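Local coordinates for MGS-MChE2 (Uncultured bacterium, PDB 5JD6), which probably hydrolyses carboxylic esters, being an alpha/beta hydrolase of esterase type from a lagoon-sediment metagenome, at residues L5-G9 / K10-L14; G31-N34 / F35-V38; R166-L169 / V170-A174; A211-F214 / K215-L218. All coordinates share one frame; numbering follows the deposited sequence.

Interaction 1 (L5-G9 / K10-L14)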
loop_
_atom_site.group_PDB
_atom_site.type_symbol
_atom_site.label_atom_id
_atom_site.label_comp_id
_atom_site.label_asym_id
_atom_site.label_seq_id
_atom_site.Cartn_x
_atom_site.Cartn_y
_atom_site.Cartn_z
ATOM N N LEU A 5 -2.509 -16.842 -9.546
ATOM C CA LEU A 5 -1.796 -16.816 -8.277
ATOM C C LEU A 5 -0.477 -17.566 -8.370
ATOM O O LEU A 5 -0.418 -18.681 -8.891
ATOM C CB LEU A 5 -2.670 -17.416 -7.173
ATOM C CG LEU A 5 -2.064 -17.643 -5.790
ATOM C CD1 LEU A 5 -1.901 -16.326 -5.048
ATOM C CD2 LEU A 5 -2.929 -18.613 -4.999
ATOM N N LYS A 6 0.581 -16.949 -7.861
ATOM C CA LYS A 6 1.905 -17.548 -7.904
ATOM C C LYS A 6 2.407 -17.862 -6.505
ATOM O O LYS A 6 2.216 -17.080 -5.573
ATOM C CB LYS A 6 2.894 -16.617 -8.610
ATOM C CG LYS A 6 2.513 -16.241 -10.031
ATOM C CD LYS A 6 3.424 -16.925 -11.038
ATOM C CE LYS A 6 3.383 -16.221 -12.384
ATOM N NZ LYS A 6 4.299 -16.850 -13.377
ATOM N N GLN A 7 3.045 -19.017 -6.360
ATOM C CA GLN A 7 3.734 -19.343 -5.123
ATOM C C GLN A 7 5.131 -19.847 -5.440
ATOM O O GLN A 7 5.323 -21.003 -5.813
ATOM C CB GLN A 7 2.963 -20.382 -4.312
ATOM C CG GLN A 7 3.524 -20.578 -2.914
ATOM C CD GLN A 7 2.702 -21.540 -2.085
ATOM O OE1 GLN A 7 2.859 -22.756 -2.188
ATOM N NE2 GLN A 7 1.815 -20.999 -1.257
ATOM N N GLU A 8 6.104 -18.958 -5.299
ATOM C CA GLU A 8 7.492 -19.291 -5.557
ATOM C C GLU A 8 8.291 -19.067 -4.285
ATOM O O GLU A 8 8.419 -17.936 -3.813
ATOM C CB GLU A 8 8.036 -18.448 -6.711
ATOM C CG GLU A 8 7.219 -18.592 -7.988
ATOM C CD GLU A 8 7.528 -17.520 -9.011
ATOM O OE1 GLU A 8 8.237 -16.551 -8.668
ATOM O OE2 GLU A 8 7.058 -17.645 -10.163
ATOM N N GLY A 9 8.807 -20.153 -3.719
ATOM C CA GLY A 9 9.498 -20.088 -2.446
ATOM C C GLY A 9 8.537 -19.715 -1.335
ATOM O O GLY A 9 7.466 -20.305 -1.212
ATOM N N LYS A 10 8.916 -18.730 -0.529
ATOM C CA LYS A 10 8.069 -18.276 0.566
ATOM C C LYS A 10 7.130 -17.163 0.114
ATOM O O LYS A 10 6.307 -16.682 0.893
ATOM C CB LYS A 10 8.922 -17.796 1.743
ATOM C CG LYS A 10 9.771 -16.573 1.434
ATOM C CD LYS A 10 10.468 -16.059 2.684
ATOM C CE LYS A 10 11.284 -14.812 2.390
ATOM N NZ LYS A 10 11.927 -14.271 3.620
ATOM N N PHE A 11 7.257 -16.758 -1.147
ATOM C CA PHE A 11 6.457 -15.660 -1.679
ATOM C C PHE A 11 5.176 -16.135 -2.360
ATOM O O PHE A 11 5.216 -16.894 -3.329
ATOM C CB PHE A 11 7.275 -14.832 -2.670
ATOM C CG PHE A 11 8.426 -14.098 -2.046
ATOM C CD1 PHE A 11 8.204 -13.091 -1.122
ATOM C CD2 PHE A 11 9.732 -14.405 -2.395
ATOM C CE1 PHE A 11 9.259 -12.410 -0.551
ATOM C CE2 PHE A 11 10.794 -13.728 -1.827
ATOM C CZ PHE A 11 10.558 -12.729 -0.905
ATOM N N THR A 12 4.041 -15.676 -1.839
ATOM C CA THR A 12 2.749 -15.887 -2.478
ATOM C C THR A 12 2.228 -14.548 -2.987
ATOM O O THR A 12 2.136 -13.585 -2.225
ATOM C CB THR A 12 1.728 -16.514 -1.508
ATOM O OG1 THR A 12 2.222 -17.772 -1.033
ATOM C CG2 THR A 12 0.389 -16.728 -2.200
ATOM N N TYR A 13 1.893 -14.478 -4.272
ATOM C CA TYR A 13 1.475 -13.209 -4.863
ATOM C C TYR A 13 0.637 -13.377 -6.128
ATOM O O TYR A 13 0.749 -14.377 -6.836
ATOM C CB TYR A 13 2.704 -12.348 -5.173
ATOM C CG TYR A 13 3.640 -12.938 -6.207
ATOM C CD1 TYR A 13 4.541 -13.941 -5.867
ATOM C CD2 TYR A 13 3.632 -12.482 -7.518
ATOM C CE1 TYR A 13 5.398 -14.480 -6.808
ATOM C CE2 TYR A 13 4.487 -13.013 -8.464
ATOM C CZ TYR A 13 5.368 -14.012 -8.104
ATOM O OH TYR A 13 6.221 -14.547 -9.045
ATOM N N LEU A 14 -0.211 -12.387 -6.396
ATOM C CA LEU A 14 -0.936 -12.321 -7.659
ATOM C C LEU A 14 -0.100 -11.588 -8.696
ATOM O O LEU A 14 0.595 -10.623 -8.379
ATOM C CB LEU A 14 -2.287 -11.620 -7.494
ATOM C CG LEU A 14 -3.417 -12.353 -6.772
ATOM C CD1 LEU A 14 -4.727 -11.603 -6.959
ATOM C CD2 LEU A 14 -3.544 -13.786 -7.261
#
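The hydroxyl of Tyr13 is approached by several polar groups at once: Glu8 OE1, 2.9 Å from Tyr13 OH, is a weak and undecided partner that competes with Glu15 for the one hydroxyl proton, while Lys80 NZ makes the firm hydrogen bond. Glu8 and Tyr13 meet diagonally across an antiparallel beta hairpin, strands 5-8 and 11-14, closed by a type II' turn from Glu8 to Phe11. Gly9 occupies the turn position with positive phi (66°). Two hydrogen-bonded pairs hold the backbone, Lys6 with Tyr13 and Glu8 with Phe11; the shortest of their bonds runs 2.8 Å from Lys6 N to Tyr13 O.

Lys6, Glu8, Phe11 and Tyr13 share one face of the hairpin. CG of Tyr13 sits between its backbone N and carbonyl carbon (chi1 64°), which swings the ring across the partner strand. Lys6 CB consequently lies over one ring face, 3.8 Å from the Tyr13 centroid, as a CH-pi contact, whereas Glu8 OE1 comes to the ring edge, with the carboxylate plane turned 81° from the ring. Phe11 and Tyr13 then pack on helix 66-80, both meeting Phe76 edge-to-face.

Leu5, Gln7, Thr12 and Leu14 occupy the other face. There Leu5 CB touches Leu14 CD2 at 3.7 Å, and the extended Gln7 chain carries its amide to Thr12, where NE2 donates to OG1 over 3.3 Å with OG1 nearly in the amide plane.

Interaction 2 (G31-N34 / F35-V38)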
loop_
_atom_site.group_PDB
_atom_site.type_symbol
_atom_site.label_atom_id
_atom_site.label_comp_id
_atom_site.label_asym_id
_atom_site.label_seq_id
_atom_site.Cartn_x
_atom_site.Cartn_y
_atom_site.Cartn_z
ATOM N N GLY A 31 -8.576 -8.275 1.769
ATOM C CA GLY A 31 -8.595 -9.411 0.872
ATOM C C GLY A 31 -8.026 -8.839 -0.411
ATOM O O GLY A 31 -7.747 -7.643 -0.472
ATOM N N LEU A 32 -7.842 -9.659 -1.437
ATOM C CA LEU A 32 -7.294 -9.135 -2.683
ATOM C C LEU A 32 -8.407 -8.667 -3.607
ATOM O O LEU A 32 -8.156 -8.214 -4.723
ATOM C CB LEU A 32 -6.420 -10.178 -3.371
ATOM C CG LEU A 32 -5.178 -10.548 -2.560
ATOM C CD1 LEU A 32 -4.146 -11.207 -3.449
ATOM C CD2 LEU A 32 -4.597 -9.321 -1.863
ATOM N N SER A 33 -9.640 -8.764 -3.121
ATOM C CA SER A 33 -10.792 -8.258 -3.850
ATOM C C SER A 33 -10.834 -6.735 -3.769
ATOM O O SER A 33 -11.629 -6.089 -4.452
ATOM C CB SER A 33 -12.088 -8.862 -3.304
ATOM O OG SER A 33 -13.225 -8.201 -3.832
ATOM N N ASN A 34 -9.973 -6.170 -2.925
ATOM C CA ASN A 34 -9.847 -4.723 -2.802
ATOM C C ASN A 34 -9.395 -4.092 -4.109
ATOM O O ASN A 34 -9.764 -2.962 -4.429
ATOM C CB ASN A 34 -8.849 -4.355 -1.701
ATOM C CG ASN A 34 -9.189 -4.973 -0.364
ATOM O OD1 ASN A 34 -10.096 -5.795 -0.255
ATOM N ND2 ASN A 34 -8.449 -4.584 0.666
ATOM N N PHE A 35 -8.593 -4.836 -4.864
ATOM C CA PHE A 35 -7.853 -4.258 -5.976
ATOM C C PHE A 35 -8.249 -4.789 -7.347
ATOM O O PHE A 35 -7.524 -4.573 -8.315
ATOM C CB PHE A 35 -6.356 -4.484 -5.763
ATOM C CG PHE A 35 -5.803 -3.761 -4.573
ATOM C CD1 PHE A 35 -5.797 -4.357 -3.323
ATOM C CD2 PHE A 35 -5.300 -2.478 -4.701
ATOM C CE1 PHE A 35 -5.294 -3.690 -2.224
ATOM C CE2 PHE A 35 -4.792 -1.808 -3.608
ATOM C CZ PHE A 35 -4.790 -2.414 -2.366
ATOM N N ASP A 36 -9.394 -5.462 -7.434
ATOM C CA ASP A 36 -9.877 -5.995 -8.710
ATOM C C ASP A 36 -9.942 -4.919 -9.793
ATOM O O ASP A 36 -9.745 -5.204 -10.975
ATOM C CB ASP A 36 -11.256 -6.639 -8.545
ATOM C CG ASP A 36 -11.217 -7.892 -7.694
ATOM O OD1 ASP A 36 -10.388 -8.780 -7.981
ATOM O OD2 ASP A 36 -12.030 -7.998 -6.754
ATOM N N GLY A 37 -10.210 -3.685 -9.380
ATOM C CA GLY A 37 -10.241 -2.563 -10.298
ATOM C C GLY A 37 -8.880 -2.283 -10.907
ATOM O O GLY A 37 -8.766 -2.053 -12.110
ATOM N N VAL A 38 -7.846 -2.306 -10.073
ATOM C CA VAL A 38 -6.484 -2.070 -10.541
ATOM C C VAL A 38 -5.977 -3.257 -11.361
ATOM O O VAL A 38 -5.306 -3.079 -12.379
ATOM C CB VAL A 38 -5.523 -1.803 -9.361
ATOM C CG1 VAL A 38 -4.093 -1.619 -9.858
ATOM C CG2 VAL A 38 -5.977 -0.585 -8.576
#
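Phe35 and Asn34 form the tightly packed side of this turn into helix 36-41, whereas Ser33 and Asp36 make up its exposed side. On the buried side Asn34 CB rests 3.5 Å from Phe35 CD1, approaching the ring obliquely, and Phe35 CG lies 3.6 Å from Asn34 C. With CG anti to its carbonyl carbon (chi1 -65°), the Phe35 ring leans back beside the preceding residue. Ile24 and Ile51 of the central sheet and Met234 also touch this ring, while Asn34 reaches Met235.

The outer side is held more lightly. Ser33 OG donates to Asp36 OD2 across 3.2 Å, meeting that oxygen nearly along its C-O axis. The same OD2 stands 3.0 Å from Ser33 O, two acceptors with no bond between them, a closeness that the helix start and the Ser33 hydroxyl probably offset. Behind this pair the backbone closes loosely, Phe35 N giving Leu32 O a weak but straight bond of 3.4 Å (167°).

Phe35 takes the N-cap position, so the turn delivers the chain directly into the helix. This loop-to-helix passage, following strand 20-25 and lying near the probable Ser-His-Asp triad, belongs to the alpha/beta hydrolase fold.

Interaction 3 (R166-L169 / V170-A174)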
loop_
_atom_site.group_PDB
_atom_site.type_symbol
_atom_site.label_atom_id
_atom_site.label_comp_id
_atom_site.label_asym_id
_atom_site.label_seq_id
_atom_site.Cartn_x
_atom_site.Cartn_y
_atom_site.Cartn_z
ATOM N N ARG A 166 -6.638 -15.403 19.895
ATOM C CA ARG A 166 -5.757 -15.568 21.026
ATOM C C ARG A 166 -4.323 -15.191 20.771
ATOM O O ARG A 166 -3.799 -14.332 21.436
ATOM C CB ARG A 166 -5.813 -17.017 21.573
ATOM C CG ARG A 166 -7.032 -17.844 21.201
ATOM C CD ARG A 166 -7.685 -18.546 22.355
ATOM N NE ARG A 166 -9.118 -18.653 22.124
ATOM C CZ ARG A 166 -10.007 -17.835 22.665
ATOM N NH1 ARG A 166 -9.601 -16.857 23.460
ATOM N NH2 ARG A 166 -11.294 -17.991 22.418
ATOM N N ASN A 167 -3.680 -15.825 19.813
ATOM C CA ASN A 167 -2.283 -15.524 19.533
ATOM C C ASN A 167 -2.043 -14.500 18.414
ATOM O O ASN A 167 -0.918 -14.199 18.072
ATOM C CB ASN A 167 -1.453 -16.815 19.274
ATOM C CG ASN A 167 -2.247 -18.127 19.442
ATOM O OD1 ASN A 167 -2.795 -18.416 20.489
ATOM N ND2 ASN A 167 -2.251 -18.946 18.403
ATOM N N LYS A 168 -3.105 -13.943 17.855
ATOM C CA LYS A 168 -2.969 -13.056 16.703
ATOM C C LYS A 168 -3.254 -11.633 17.158
ATOM O O LYS A 168 -2.841 -10.658 16.526
ATOM C CB LYS A 168 -3.927 -13.485 15.585
ATOM C CG LYS A 168 -3.986 -12.563 14.377
ATOM C CD LYS A 168 -5.089 -12.980 13.413
ATOM C CE LYS A 168 -4.773 -14.307 12.747
ATOM N NZ LYS A 168 -5.804 -14.664 11.737
ATOM N N LEU A 169 -3.966 -11.539 18.275
ATOM C CA LEU A 169 -4.240 -10.271 18.930
ATOM C C LEU A 169 -2.938 -9.592 19.330
ATOM O O LEU A 169 -2.774 -8.387 19.141
ATOM C CB LEU A 169 -5.127 -10.494 20.154
ATOM C CG LEU A 169 -5.463 -9.287 21.027
ATOM C CD1 LEU A 169 -6.009 -8.147 20.186
ATOM C CD2 LEU A 169 -6.462 -9.688 22.098
ATOM N N VAL A 170 -2.014 -10.377 19.876
ATOM C CA VAL A 170 -0.715 -9.861 20.290
ATOM C C VAL A 170 0.052 -9.321 19.091
ATOM O O VAL A 170 0.706 -8.283 19.177
ATOM C CB VAL A 170 0.135 -10.941 20.981
ATOM C CG1 VAL A 170 1.262 -10.294 21.773
ATOM C CG2 VAL A 170 -0.730 -11.794 21.890
ATOM N N LYS A 171 -0.039 -10.030 17.972
ATOM C CA LYS A 171 0.636 -9.623 16.748
ATOM C C LYS A 171 0.019 -8.346 16.185
ATOM O O LYS A 171 0.735 -7.457 15.728
ATOM C CB LYS A 171 0.591 -10.749 15.713
ATOM C CG LYS A 171 1.444 -11.951 16.095
ATOM C CD LYS A 171 1.178 -13.148 15.198
ATOM C CE LYS A 171 1.990 -14.355 15.644
ATOM N NZ LYS A 171 1.603 -15.594 14.914
ATOM N N THR A 172 -1.307 -8.255 16.229
ATOM C CA THR A 172 -2.003 -7.040 15.815
ATOM C C THR A 172 -1.599 -5.872 16.710
ATOM O O THR A 172 -1.343 -4.766 16.232
ATOM C CB THR A 172 -3.532 -7.213 15.862
ATOM O OG1 THR A 172 -3.920 -8.291 15.001
ATOM C CG2 THR A 172 -4.228 -5.938 15.410
ATOM N N LEU A 173 -1.542 -6.132 18.012
ATOM C CA LEU A 173 -1.090 -5.134 18.973
ATOM C C LEU A 173 0.371 -4.770 18.730
ATOM O O LEU A 173 0.760 -3.611 18.861
ATOM C CB LEU A 173 -1.275 -5.641 20.404
ATOM C CG LEU A 173 -2.713 -5.712 20.920
ATOM C CD1 LEU A 173 -2.763 -6.456 22.243
ATOM C CD2 LEU A 173 -3.296 -4.316 21.065
ATOM N N ALA A 174 1.171 -5.769 18.372
ATOM C CA ALA A 174 2.580 -5.553 18.067
ATOM C C ALA A 174 2.743 -4.666 16.837
ATOM O O ALA A 174 3.610 -3.793 16.807
ATOM C CB ALA A 174 3.289 -6.883 17.859
#
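Thr172 points its side chain back at the preceding turn, where Lys168 O receives both its hydroxyl and its amide. This is the N-terminal start of helix 169-181, within the alpha/beta hydrolase family region. The hydroxyl oxygen lies anti to the carbonyl carbon of Thr172 (chi1 -59°), which places OG1 3.0 Å from Lys168 O; Thr172 N reaches the same oxygen at 2.9 Å. The two donors come from opposite faces of the carbonyl plane, OG1 standing 35° out of it, so one acceptor is gripped twice and the first turn is tied to the residue just before the helix.

A quarter turn round the helix, the apolar pair Leu169 and Leu173 crosses at a slant, with Leu169 CG 4.1 Å from Leu173 CD1. The backbone beneath them is joined by Leu173 N donating to Leu169 O at 2.8 Å. Leu169 also touches Thr162 of the preceding helix 160-164, as does Thr172, so this end of the helix packs against its neighbour.

The lysines serve another direction. Lys171 runs out extended, its aliphatic chain passing Asn167 O, and its ammonium bonds to Tyr57 O; Lys168 meets the Tyr57 ring in a cation-pi contact. Along the Lys171 chain CG, CD and CE all keep similar distances from the Asn167 carbonyl, and CD comes closest, 3.7 Å from Asn167 O.

Interaction 4 (A211-F214 / K215-L218)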
loop_
_atom_site.group_PDB
_atom_site.type_symbol
_atom_site.label_atom_id
_atom_site.label_comp_id
_atom_site.label_asym_id
_atom_site.label_seq_id
_atom_site.Cartn_x
_atom_site.Cartn_y
_atom_site.Cartn_z
ATOM N N ALA A 211 -4.438 13.393 4.594
ATOM C CA ALA A 211 -4.034 13.485 3.195
ATOM C C ALA A 211 -3.291 14.786 2.917
ATOM O O ALA A 211 -2.270 14.794 2.228
ATOM C CB ALA A 211 -5.247 13.370 2.286
ATOM N N GLU A 212 -3.805 15.885 3.461
ATOM C CA GLU A 212 -3.199 17.194 3.250
ATOM C C GLU A 212 -1.916 17.350 4.059
ATOM O O GLU A 212 -1.026 18.108 3.677
ATOM C CB GLU A 212 -4.193 18.304 3.596
ATOM C CG GLU A 212 -5.405 18.333 2.677
ATOM C CD GLU A 212 -6.303 19.529 2.920
ATOM O OE1 GLU A 212 -7.192 19.441 3.793
ATOM O OE2 GLU A 212 -6.119 20.559 2.237
ATOM N N ASP A 213 -1.822 16.631 5.174
ATOM C CA ASP A 213 -0.580 16.567 5.937
ATOM C C ASP A 213 0.513 15.919 5.093
ATOM O O ASP A 213 1.655 16.380 5.075
ATOM C CB ASP A 213 -0.776 15.789 7.240
ATOM C CG ASP A 213 -1.499 16.595 8.300
ATOM O OD1 ASP A 213 -1.364 17.835 8.301
ATOM O OD2 ASP A 213 -2.201 15.986 9.135
ATOM N N PHE A 214 0.148 14.843 4.400
ATOM C CA PHE A 214 1.054 14.165 3.478
ATOM C C PHE A 214 1.506 15.106 2.370
ATOM O O PHE A 214 2.685 15.153 2.024
ATOM C CB PHE A 214 0.378 12.932 2.872
ATOM C CG PHE A 214 0.592 11.672 3.660
ATOM C CD1 PHE A 214 1.861 11.305 4.074
ATOM C CD2 PHE A 214 -0.476 10.855 3.987
ATOM C CE1 PHE A 214 2.062 10.146 4.797
ATOM C CE2 PHE A 214 -0.282 9.695 4.710
ATOM C CZ PHE A 214 0.989 9.340 5.116
ATOM N N LYS A 215 0.555 15.853 1.820
ATOM C CA LYS A 215 0.839 16.811 0.759
ATOM C C LYS A 215 1.761 17.926 1.251
ATOM O O LYS A 215 2.650 18.370 0.524
ATOM C CB LYS A 215 -0.468 17.396 0.213
ATOM C CG LYS A 215 -0.294 18.584 -0.719
ATOM C CD LYS A 215 0.498 18.218 -1.962
ATOM C CE LYS A 215 0.747 19.446 -2.824
ATOM N NZ LYS A 215 1.617 19.144 -3.993
ATOM N N ARG A 216 1.548 18.366 2.489
ATOM C CA ARG A 216 2.364 19.423 3.085
ATOM C C ARG A 216 3.830 19.022 3.201
ATOM O O ARG A 216 4.717 19.709 2.694
ATOM C CB ARG A 216 1.838 19.798 4.475
ATOM C CG ARG A 216 0.612 20.692 4.477
ATOM C CD ARG A 216 0.386 21.325 5.847
ATOM N NE ARG A 216 0.242 20.334 6.913
ATOM C CZ ARG A 216 1.152 20.112 7.858
ATOM N NH1 ARG A 216 2.280 20.810 7.874
ATOM N NH2 ARG A 216 0.935 19.192 8.789
ATOM N N LEU A 217 4.071 17.903 3.874
ATOM C CA LEU A 217 5.422 17.497 4.237
ATOM C C LEU A 217 6.224 16.960 3.051
ATOM O O LEU A 217 7.382 17.328 2.868
ATOM C CB LEU A 217 5.363 16.454 5.354
ATOM C CG LEU A 217 4.591 16.909 6.595
ATOM C CD1 LEU A 217 4.441 15.777 7.600
ATOM C CD2 LEU A 217 5.268 18.110 7.236
ATOM N N LEU A 218 5.610 16.095 2.249
ATOM C CA LEU A 218 6.288 15.528 1.084
ATOM C C LEU A 218 6.678 16.610 0.081
ATOM O O LEU A 218 5.841 17.418 -0.324
ATOM C CB LEU A 218 5.405 14.479 0.404
ATOM C CG LEU A 218 5.315 13.113 1.088
ATOM C CD1 LEU A 218 4.292 12.235 0.388
ATOM C CD2 LEU A 218 6.678 12.438 1.109
#
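The guanidinium of Arg216 meets Asp213 OD1 at its edge, in its own plane, while the carboxylate is turned almost perpendicular to it, the planes 87° apart. Arg216 NH2 donates to Asp213 OD1 at 2.7 Å, and OD1 lies only 5° out of the guanidinium plane, although NH2 comes to it from above the carboxylate plane. A weak second bond joins Arg216 NE to the same oxygen over 3.3 Å. The two side chains run side by side and point the same way; a bend in the arginine at chi3 (-57°) turns its end back toward the aspartate.

Beneath this pair the backbone is ordinary alpha helix, with Arg216 N bonded to Glu212 O at 2.8 Å and Leu218 N to Phe214 O at 3.1 Å, where the helix ends. Phe214 and Leu218 face inward on Leu188 and on strand 195-200, and Ala211 packs on Trp199. Helix 208-217 thus forms the crossover of the beta-alpha-beta unit between strands 195-200 and 221-226.

With NH2 and, weakly, NE both directed at OD1, the positive charge probably polarises the carboxylate toward that oxygen, and the salt bridge, three residues apart, clips the outer helix surface along its last turn.

Overall arrangement
The four contacts follow one another along the chain, each closing before the next opens. Interactions 1 and 2 are the only two that touch, through Leu14 CD1 and Leu32 CD1, with centres about 17 Å apart; here the hairpin at one border of the eight-stranded sheet meets the loop leading into helix 36-41. Interaction 4 belongs to helix 208-217, beside strand 221-226 at the other border, and its centre lies about 34 Å from that of interaction 1, across the chain's centre. The centre of interaction 3, on helix 169-181, lies about 25 Å from those of interactions 1 and 2 and about 31 Å from that of interaction 4. Together they sample both sheet margins and a peripheral helix of this single-chain hydrolase.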